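Diacylglycerol O-acyltransferase (Marinobacter hydrocarbonoclasticus, PDB 6CHJ) probably transfers the acyl group of an acyl-CoA to a long-chain alcohol or a diacylglycerol, making wax esters or triacylglycerols. Local coordinates at residues C247-R250 and I251-V254; G445-E448 and L449-N452; N263-V266 and T267-A271. One frame throughout, in Å; residues are numbered along the deposited sequence.

Interaction 1: residues C247-R250 and I251-V254; sequences CLKR and IRAV
C247 ends strand 239-247 and takes the N-cap position of helix 248-258; its carbonyl O receives a weak bond from I251 N, 3.3 Å away, in the first turn of that helix. The next carbonyl is used more fully. R252 N donates to L248 O at 2.7 Å, while I251 N approaches the same oxygen in a weak, strongly bent bond. The side chain of L248 also meets R252: its CG stands 3.3 Å from NH2 of the arginine, which bends at chi3 (-105°) and folds its guanidinium back along the start of the helix, with the carbonyl carbon of L248 over one face. K249 reaches the other terminal nitrogen of this group, its CB lying 3.3 Å from R252 NH1, and the two side chains cross at about a right angle. The lysine chain bends at chi2 (58°) and then runs on past A253; K249 NZ forms a salt bridge with E256, two turns on from K249, and lies 5.6 Å from R252 NH1. R250 instead reaches away from the turn as an extended chain, its NH1 forming a salt bridge with E443 of helix 437-453. At the other end of the same residue, R250 O is approached by V254 CG2 at 3.7 Å.

Interaction 2: residues G445-E448 and L449-N452; sequences GLAE and LELN
Two successive turns of the C-terminal helix 437-453 form this contact, a run of i to i+4 backbone bonds in which side chains of the later turn lie back over carbonyls of the earlier one. The first bond, from L449 N to G445 O, is long and weak at 3.5 Å. Regular bonds follow from E450 N to L446 O and from L451 N to A447 O, the latter 2.8 Å long and nearly straight. N452 N closes the set on E448 O, and the asparagine's CG lies 3.3 Å from that oxygen. The carboxylate of E450 is turned back toward A447: with CG anti to the carbonyl carbon (chi1 -83°) and the chain extended beyond it, OE1 comes 3.3 Å from A447 CA and lies alongside its methyl CB. On the same path E450 CG passes L446 O at 3.5 Å. The other carboxylate oxygen, OE2, makes a salt bridge with R250 NE of helix 248-258. An alanine in place of E450 would probably leave R250 NE without its carboxylate, with E443 still paired to the guanidinium, and lose the contact of OE1 with A447. L451 follows a similar course, its CG resting 3.4 Å from A447 O, whereas L449 sends CG past G445 O into the protein interior. Among the neighbouring helices, L446 faces 248-258 and 262-280, L449 packs on A322 and L326 of helix 322-338 while its carbonyl oxygen is hydrogen-bonded to the hydroxyl of Y258, and E448 and N452 touch A322 at the start of helix 322-338.

Interaction 3: residues N263-V266 and T267-A271; sequences NDVV and TAMCA
N263 O receives two bonds from T267 one turn on in helix 262-280, one from the backbone and one from the side chain, in a largely buried part of the helix. T267 OG1 donates to it at 2.9 Å and T267 N at 3.1 Å, the two donors coming from opposite faces of the carbonyl plane. The threonine's chi1 of -60° sets OG1 beside its own backbone N, pointing back along the helix, and puts CG2 anti to that N; the buried hydroxyl thereby finds its acceptor within the helix. D264 O and V266 O take ordinary i to i+4 bonds from A268 N and C270 N. Between them, M269 N donates to V265 O at 2.7 Å. M269 starts with CG anti to its carbonyl carbon (chi1 -79°), which carries CG back to 3.6 Å from V265 O. Its sulfur SD makes a loose apolar contact with V265 CG1 at 4.4 Å, and the bend at chi3 (68°) then carries the terminal methyl CE off. V265 and V266 turn their branches onto helix 248-258, at I251, and V266 also joins M269 and C270 on F423 of strand 420-428. On the side of T267 lies M333 of helix 322-338, which D264 also touches, while D264 OD2 is hydrogen-bonded to T261 OG1. C270 SG lies 3.3 Å from V266 O.

Overall arrangement
The three contacts lie on three helices that pack against one another, with centres 11 to 12 Å apart. Interactions 1 and 2 meet through charge and packing: R250 NE is 2.8 Å from E450 OE2, and R250 CZ is 3.6 Å from L446 CD2. Helix 248-258 belongs to the catalytic part of the sequence and helix 437-453 to the C-terminal part. Interactions 1 and 3, on helices consecutive in the chain, meet by apolar packing, I251 CG2 lying 3.9 Å from V265 CG1. L446 completes the triangle, its CD1 also 3.9 Å from V265 CG1, so I251, L446, V265 and M269 form a shared apolar core. All three contacts lie on the same side of the chain's centre, and none contains the HHxxxDG motif of this acyltransferase family.

Interaction 1: residues C247-R250 and I251-V254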
loop_
_atom_site.group_PDB
_atom_site.type_symbol
_atom_site.label_atom_id
_atom_site.label_comp_id
_atom_site.label_asym_id
_atom_site.label_seq_id
_atom_site.Cartn_x
_atom_site.Cartn_y
_atom_site.Cartn_z
ATOM N N CYS B 247 -10.713 -10.994 29.014
ATOM C CA CYS B 247 -12.004 -11.544 29.412
ATOM C C CYS B 247 -12.793 -10.537 30.236
ATOM O O CYS B 247 -12.268 -9.942 31.180
ATOM C CB CYS B 247 -11.847 -12.833 30.211
ATOM S SG CYS B 247 -13.464 -13.345 30.877
ATOM N N LEU B 248 -14.073 -10.385 29.897
ATOM C CA LEU B 248 -14.927 -9.395 30.549
ATOM C C LEU B 248 -15.079 -9.661 32.051
ATOM O O LEU B 248 -14.857 -8.759 32.870
ATOM C CB LEU B 248 -16.292 -9.379 29.864
ATOM C CG LEU B 248 -17.151 -8.127 29.904
ATOM C CD1 LEU B 248 -16.286 -6.875 29.950
ATOM C CD2 LEU B 248 -18.089 -8.118 28.700
ATOM N N LYS B 249 -15.467 -10.885 32.444
ATOM C CA LYS B 249 -15.744 -11.108 33.867
ATOM C C LYS B 249 -14.487 -10.977 34.706
ATOM O O LYS B 249 -14.560 -10.580 35.877
ATOM C CB LYS B 249 -16.423 -12.468 34.116
ATOM C CG LYS B 249 -16.434 -12.886 35.623
ATOM C CD LYS B 249 -17.144 -11.847 36.561
ATOM C CE LYS B 249 -16.667 -11.968 38.031
ATOM N NZ LYS B 249 -17.097 -10.833 38.915
ATOM N N ARG B 250 -13.325 -11.261 34.123
ATOM C CA ARG B 250 -12.091 -10.878 34.797
ATOM C C ARG B 250 -12.096 -9.388 35.121
ATOM O O ARG B 250 -11.730 -8.979 36.228
ATOM C CB ARG B 250 -10.885 -11.242 33.931
ATOM C CG ARG B 250 -9.580 -10.734 34.462
ATOM C CD ARG B 250 -8.367 -11.291 33.689
ATOM N NE ARG B 250 -7.139 -10.795 34.313
ATOM C CZ ARG B 250 -5.996 -10.558 33.684
ATOM N NH1 ARG B 250 -5.891 -10.771 32.377
ATOM N NH2 ARG B 250 -4.951 -10.108 34.378
ATOM N N ILE B 251 -12.568 -8.566 34.184
ATOM C CA ILE B 251 -12.581 -7.119 34.380
ATOM C C ILE B 251 -13.730 -6.705 35.292
ATOM O O ILE B 251 -13.607 -5.761 36.079
ATOM C CB ILE B 251 -12.648 -6.417 33.004
ATOM C CG1 ILE B 251 -11.286 -6.435 32.316
ATOM C CG2 ILE B 251 -13.173 -4.997 33.102
ATOM C CD1 ILE B 251 -11.341 -5.864 30.889
ATOM N N ARG B 252 -14.869 -7.389 35.198
ATOM C CA ARG B 252 -15.967 -7.101 36.117
ATOM C C ARG B 252 -15.570 -7.391 37.565
ATOM O O ARG B 252 -15.923 -6.631 38.473
ATOM C CB ARG B 252 -17.208 -7.897 35.723
ATOM C CG ARG B 252 -18.269 -7.051 35.051
ATOM C CD ARG B 252 -19.502 -7.878 34.759
ATOM N NE ARG B 252 -19.648 -8.224 33.343
ATOM C CZ ARG B 252 -19.375 -9.424 32.838
ATOM N NH1 ARG B 252 -18.924 -10.393 33.626
ATOM N NH2 ARG B 252 -19.550 -9.659 31.546
ATOM N N ALA B 253 -14.820 -8.475 37.799
ATOM C CA ALA B 253 -14.317 -8.747 39.142
ATOM C C ALA B 253 -13.560 -7.548 39.699
ATOM O O ALA B 253 -13.694 -7.211 40.882
ATOM C CB ALA B 253 -13.420 -9.983 39.128
ATOM N N VAL B 254 -12.783 -6.867 38.855
ATOM C CA VAL B 254 -12.057 -5.701 39.334
ATOM C C VAL B 254 -13.026 -4.546 39.573
ATOM O O VAL B 254 -12.822 -3.732 40.487
ATOM C CB VAL B 254 -10.928 -5.357 38.344
ATOM C CG1 VAL B 254 -10.222 -4.022 38.705
ATOM C CG2 VAL B 254 -9.936 -6.517 38.293
#

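Interaction 2: residues G445-E448 and L449-N452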
loop_
_atom_site.group_PDB
_atom_site.type_symbol
_atom_site.label_atom_id
_atom_site.label_comp_id
_atom_site.label_asym_id
_atom_site.label_seq_id
_atom_site.Cartn_x
_atom_site.Cartn_y
_atom_site.Cartn_z
ATOM N N GLY B 445 -1.278 -3.751 33.690
ATOM C CA GLY B 445 -2.123 -2.777 34.369
ATOM C C GLY B 445 -3.338 -3.414 35.020
ATOM O O GLY B 445 -3.730 -3.043 36.131
ATOM N N LEU B 446 -3.932 -4.411 34.355
ATOM C CA LEU B 446 -5.078 -5.094 34.943
ATOM C C LEU B 446 -4.645 -6.032 36.081
ATOM O O LEU B 446 -5.328 -6.137 37.106
ATOM C CB LEU B 446 -5.824 -5.847 33.848
ATOM C CG LEU B 446 -7.083 -6.626 34.222
ATOM C CD1 LEU B 446 -8.151 -5.670 34.706
ATOM C CD2 LEU B 446 -7.579 -7.416 33.026
ATOM N N ALA B 447 -3.507 -6.713 35.922
ATOM C CA ALA B 447 -3.047 -7.617 36.966
ATOM C C ALA B 447 -2.622 -6.855 38.222
ATOM O O ALA B 447 -2.769 -7.372 39.333
ATOM C CB ALA B 447 -1.908 -8.487 36.428
ATOM N N GLU B 448 -2.092 -5.639 38.068
ATOM C CA GLU B 448 -1.699 -4.840 39.228
ATOM C C GLU B 448 -2.914 -4.487 40.073
ATOM O O GLU B 448 -2.873 -4.567 41.308
ATOM C CB GLU B 448 -0.987 -3.565 38.779
ATOM C CG GLU B 448 0.508 -3.702 38.560
ATOM C CD GLU B 448 1.208 -2.360 38.597
ATOM O OE1 GLU B 448 0.547 -1.378 38.995
ATOM O OE2 GLU B 448 2.409 -2.281 38.249
ATOM N N LEU B 449 -4.002 -4.065 39.421
ATOM C CA LEU B 449 -5.269 -3.888 40.124
ATOM C C LEU B 449 -5.726 -5.195 40.763
ATOM O O LEU B 449 -6.260 -5.197 41.876
ATOM C CB LEU B 449 -6.341 -3.360 39.167
ATOM C CG LEU B 449 -6.210 -1.924 38.667
ATOM C CD1 LEU B 449 -7.312 -1.594 37.626
ATOM C CD2 LEU B 449 -6.267 -0.984 39.846
ATOM N N GLU B 450 -5.528 -6.322 40.077
ATOM C CA GLU B 450 -5.996 -7.581 40.650
ATOM C C GLU B 450 -5.195 -7.968 41.893
ATOM O O GLU B 450 -5.772 -8.393 42.897
ATOM C CB GLU B 450 -5.934 -8.683 39.614
ATOM C CG GLU B 450 -7.115 -8.757 38.678
ATOM C CD GLU B 450 -6.772 -9.688 37.546
ATOM O OE1 GLU B 450 -5.570 -9.709 37.194
ATOM O OE2 GLU B 450 -7.661 -10.414 37.049
ATOM N N LEU B 451 -3.861 -7.844 41.840
ATOM C CA LEU B 451 -3.042 -8.097 43.023
ATOM C C LEU B 451 -3.448 -7.181 44.167
ATOM O O LEU B 451 -3.761 -7.647 45.267
ATOM C CB LEU B 451 -1.560 -7.897 42.708
ATOM C CG LEU B 451 -0.836 -8.797 41.710
ATOM C CD1 LEU B 451 0.366 -8.064 41.118
ATOM C CD2 LEU B 451 -0.408 -10.099 42.370
ATOM N N ASN B 452 -3.472 -5.867 43.908
ATOM C CA ASN B 452 -3.756 -4.869 44.936
ATOM C C ASN B 452 -5.021 -5.178 45.720
ATOM O O ASN B 452 -5.145 -4.771 46.884
ATOM C CB ASN B 452 -3.887 -3.484 44.300
ATOM C CG ASN B 452 -2.547 -2.796 44.121
ATOM O OD1 ASN B 452 -1.494 -3.423 44.268
ATOM N ND2 ASN B 452 -2.576 -1.496 43.794
#

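Interaction 3: residues N263-V266 and T267-A271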
loop_
_atom_site.group_PDB
_atom_site.type_symbol
_atom_site.label_atom_id
_atom_site.label_comp_id
_atom_site.label_asym_id
_atom_site.label_seq_id
_atom_site.Cartn_x
_atom_site.Cartn_y
_atom_site.Cartn_z
ATOM N N ASN B 263 -16.140 0.572 31.901
ATOM C CA ASN B 263 -15.470 1.641 31.163
ATOM C C ASN B 263 -14.315 2.241 31.956
ATOM O O ASN B 263 -13.290 2.621 31.376
ATOM C CB ASN B 263 -16.468 2.732 30.777
ATOM C CG ASN B 263 -16.950 2.598 29.348
ATOM O OD1 ASN B 263 -16.741 3.492 28.521
ATOM N ND2 ASN B 263 -17.598 1.472 29.041
ATOM N N ASP B 264 -14.464 2.354 33.283
ATOM C CA ASP B 264 -13.390 2.910 34.101
ATOM C C ASP B 264 -12.161 2.010 34.065
ATOM O O ASP B 264 -11.040 2.482 33.849
ATOM C CB ASP B 264 -13.853 3.101 35.551
ATOM C CG ASP B 264 -15.000 4.087 35.684
ATOM O OD1 ASP B 264 -14.898 5.213 35.146
ATOM O OD2 ASP B 264 -16.011 3.727 36.326
ATOM N N VAL B 265 -12.349 0.707 34.287
ATOM C CA VAL B 265 -11.202 -0.196 34.347
ATOM C C VAL B 265 -10.453 -0.207 33.015
ATOM O O VAL B 265 -9.215 -0.146 32.976
ATOM C CB VAL B 265 -11.652 -1.613 34.749
ATOM C CG1 VAL B 265 -10.476 -2.589 34.635
ATOM C CG2 VAL B 265 -12.244 -1.616 36.157
ATOM N N VAL B 266 -11.187 -0.275 31.906
ATOM C CA VAL B 266 -10.547 -0.347 30.603
ATOM C C VAL B 266 -9.798 0.949 30.292
ATOM O O VAL B 266 -8.726 0.930 29.664
ATOM C CB VAL B 266 -11.609 -0.685 29.545
ATOM C CG1 VAL B 266 -10.994 -0.667 28.210
ATOM C CG2 VAL B 266 -12.228 -2.068 29.818
ATOM N N THR B 267 -10.322 2.088 30.751
ATOM C CA THR B 267 -9.592 3.346 30.605
ATOM C C THR B 267 -8.348 3.351 31.483
ATOM O O THR B 267 -7.293 3.859 31.081
ATOM C CB THR B 267 -10.510 4.522 30.946
ATOM O OG1 THR B 267 -11.630 4.524 30.044
ATOM C CG2 THR B 267 -9.758 5.853 30.817
ATOM N N ALA B 268 -8.461 2.781 32.686
ATOM C CA ALA B 268 -7.312 2.615 33.568
ATOM C C ALA B 268 -6.268 1.688 32.958
ATOM O O ALA B 268 -5.062 1.929 33.086
ATOM C CB ALA B 268 -7.777 2.071 34.926
ATOM N N MET B 269 -6.709 0.601 32.321
ATOM C CA MET B 269 -5.755 -0.249 31.613
ATOM C C MET B 269 -4.973 0.553 30.580
ATOM O O MET B 269 -3.747 0.413 30.488
ATOM C CB MET B 269 -6.462 -1.427 30.955
ATOM C CG MET B 269 -6.799 -2.558 31.928
ATOM S SD MET B 269 -7.989 -3.661 31.158
ATOM C CE MET B 269 -6.988 -4.384 29.844
ATOM N N CYS B 270 -5.660 1.438 29.834
ATOM C CA CYS B 270 -4.957 2.306 28.883
ATOM C C CYS B 270 -4.011 3.269 29.599
ATOM O O CYS B 270 -2.849 3.414 29.199
ATOM C CB CYS B 270 -5.952 3.077 28.008
ATOM S SG CYS B 270 -7.065 2.016 26.984
ATOM N N ALA B 271 -4.487 3.942 30.659
ATOM C CA ALA B 271 -3.609 4.814 31.449
ATOM C C ALA B 271 -2.358 4.079 31.941
ATOM O O ALA B 271 -1.238 4.586 31.811
ATOM C CB ALA B 271 -4.369 5.394 32.640
#